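Local coordinates for fimbriae-associated protein FAP1 (PDB 2X12), which probably mediates streptococcal adhesion and biofilm formation as a serine-rich, cell-wall-anchored adhesin that assembles into fimbriae, at residues G305-Y310 / I322-G327. Sequence-based numbering, arbitrary orientation.
Sequences GSKGNY and IANDSG
I322 N donates to K307 O over 3.2 Å in a nearly straight bond (169°), the one hydrogen bond that joins 305-310 to 322-327.

Nonpolar packing adds to this bond. I322 CB rests 4.0 Å from K307 CB, and the longer branch of the isoleucine runs along the glycine backbone, where I322 CD1 comes within 3.8 Å of G308 CA. With CG1 beside its backbone N (chi1 -73°), I322 places CD1 against G308 and near N309, at a distance from K307 NZ. The bond lies at the open end of a two-stranded antiparallel hairpin, 307-311 with 318-322, which projects from the main β-sheets of this Fap1 domain; a backbone bond between N309 and Y320 continues the pairing.

Polar and aliphatic atoms mix where the K307 chain, bent from chi2 onward, passes obliquely across N324. K307 CD touches N324 OD1 at 3.5 Å, while K307 NZ reaches only to 3.6 Å from A323 O. S306 OG lies 3.4 Å from the same N324 OD1, but its hydrogen bond is to D304 OD1. That carboxylate oxygen also accepts from N324 ND2, which bonds to Y302 O as well, so the residues preceding G305 hold the amide nitrogen of N324 by two hydrogen bonds, with its OD1 beside S306 and K307 of 305-310.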
loop_
_atom_site.group_PDB
_atom_site.type_symbol
_atom_site.label_atom_id
_atom_site.label_comp_id
_atom_site.label_asym_id
_atom_site.label_seq_id
_atom_site.Cartn_x
_atom_site.Cartn_y
_atom_site.Cartn_z
ATOM N N GLY A 305 2.055 8.772 -3.329
ATOM C CA GLY A 305 0.746 9.432 -3.272
ATOM C C GLY A 305 0.850 10.916 -3.389
ATOM O O GLY A 305 0.101 11.645 -2.740
ATOM N N SER A 306 1.795 11.392 -4.176
ATOM C CA SER A 306 2.209 12.763 -3.983
ATOM C C SER A 306 1.172 13.762 -4.457
ATOM O O SER A 306 1.167 14.864 -3.981
ATOM C CB SER A 306 3.533 13.027 -4.667
ATOM O OG SER A 306 3.500 12.537 -5.981
ATOM N N LYS A 307 0.334 13.399 -5.420
ATOM C CA LYS A 307 -0.756 14.265 -5.860
ATOM C C LYS A 307 -2.006 13.680 -5.290
ATOM O O LYS A 307 -2.126 12.474 -5.218
ATOM C CB LYS A 307 -0.858 14.271 -7.383
ATOM C CG LYS A 307 0.139 15.247 -8.093
ATOM C CD LYS A 307 0.673 14.700 -9.458
ATOM C CE LYS A 307 0.279 15.531 -10.723
ATOM N NZ LYS A 307 -0.229 14.574 -11.831
ATOM N N GLY A 308 -2.954 14.511 -4.888
ATOM C CA GLY A 308 -4.192 13.996 -4.292
ATOM C C GLY A 308 -5.142 15.079 -3.857
ATOM O O GLY A 308 -4.828 16.245 -3.971
ATOM N N ASN A 309 -6.321 14.704 -3.386
ATOM C CA ASN A 309 -7.309 15.691 -2.926
ATOM C C ASN A 309 -8.324 14.994 -2.026
ATOM O O ASN A 309 -8.106 13.839 -1.658
ATOM C CB ASN A 309 -7.993 16.360 -4.124
ATOM C CG ASN A 309 -8.529 17.763 -3.818
ATOM O OD1 ASN A 309 -8.809 18.095 -2.670
ATOM N ND2 ASN A 309 -8.698 18.576 -4.853
ATOM N N TYR A 310 -9.423 15.668 -1.690
ATOM C CA TYR A 310 -10.369 15.144 -0.735
ATOM C C TYR A 310 -11.788 14.988 -1.273
ATOM O O TYR A 310 -12.287 15.848 -1.962
ATOM C CB TYR A 310 -10.406 16.058 0.474
ATOM C CG TYR A 310 -9.143 16.040 1.282
ATOM C CD1 TYR A 310 -8.190 17.031 1.151
ATOM C CD2 TYR A 310 -8.900 15.020 2.181
ATOM C CE1 TYR A 310 -7.034 17.001 1.884
ATOM C CE2 TYR A 310 -7.763 14.988 2.917
ATOM C CZ TYR A 310 -6.830 15.967 2.760
ATOM O OH TYR A 310 -5.696 15.872 3.529
ATOM N N ILE A 322 -4.402 10.990 -6.820
ATOM C CA ILE A 322 -4.409 11.296 -8.236
ATOM C C ILE A 322 -3.166 10.669 -8.854
ATOM O O ILE A 322 -2.028 10.811 -8.335
ATOM C CB ILE A 322 -4.381 12.794 -8.500
ATOM C CG1 ILE A 322 -5.737 13.431 -8.158
ATOM C CG2 ILE A 322 -4.013 13.077 -9.966
ATOM C CD1 ILE A 322 -5.647 14.888 -7.633
ATOM N N ALA A 323 -3.358 9.992 -9.979
ATOM C CA ALA A 323 -2.266 9.232 -10.521
ATOM C C ALA A 323 -1.254 10.206 -11.034
ATOM O O ALA A 323 -1.614 11.291 -11.472
ATOM C CB ALA A 323 -2.757 8.330 -11.610
ATOM N N ASN A 324 0.017 9.837 -10.933
ATOM C CA ASN A 324 1.090 10.669 -11.475
ATOM C C ASN A 324 1.075 10.585 -13.007
ATOM O O ASN A 324 1.357 11.542 -13.706
ATOM C CB ASN A 324 2.458 10.247 -10.891
ATOM C CG ASN A 324 2.581 10.549 -9.396
ATOM O OD1 ASN A 324 1.984 11.506 -8.892
ATOM N ND2 ASN A 324 3.334 9.722 -8.674
ATOM N N ASP A 325 0.738 9.408 -13.499
ATOM C CA ASP A 325 0.622 9.157 -14.902
ATOM C C ASP A 325 -0.462 8.118 -15.171
ATOM O O ASP A 325 -1.660 8.426 -15.204
ATOM C CB ASP A 325 1.964 8.651 -15.466
ATOM C CG ASP A 325 2.634 9.661 -16.425
ATOM O OD1 ASP A 325 3.773 10.129 -16.047
ATOM O OD2 ASP A 325 2.022 9.957 -17.523
ATOM N N SER A 326 -0.022 6.871 -15.305
ATOM C CA SER A 326 -0.764 5.842 -16.007
ATOM C C SER A 326 -1.259 4.781 -15.040
ATOM O O SER A 326 -1.891 3.787 -15.444
ATOM C CB SER A 326 0.156 5.215 -17.059
ATOM O OG SER A 326 1.269 4.641 -16.392
ATOM N N GLY A 327 -0.928 4.986 -13.771
ATOM C CA GLY A 327 -1.436 4.161 -12.704
ATOM C C GLY A 327 -2.909 4.420 -12.508
ATOM O O GLY A 327 -3.427 5.501 -12.857
#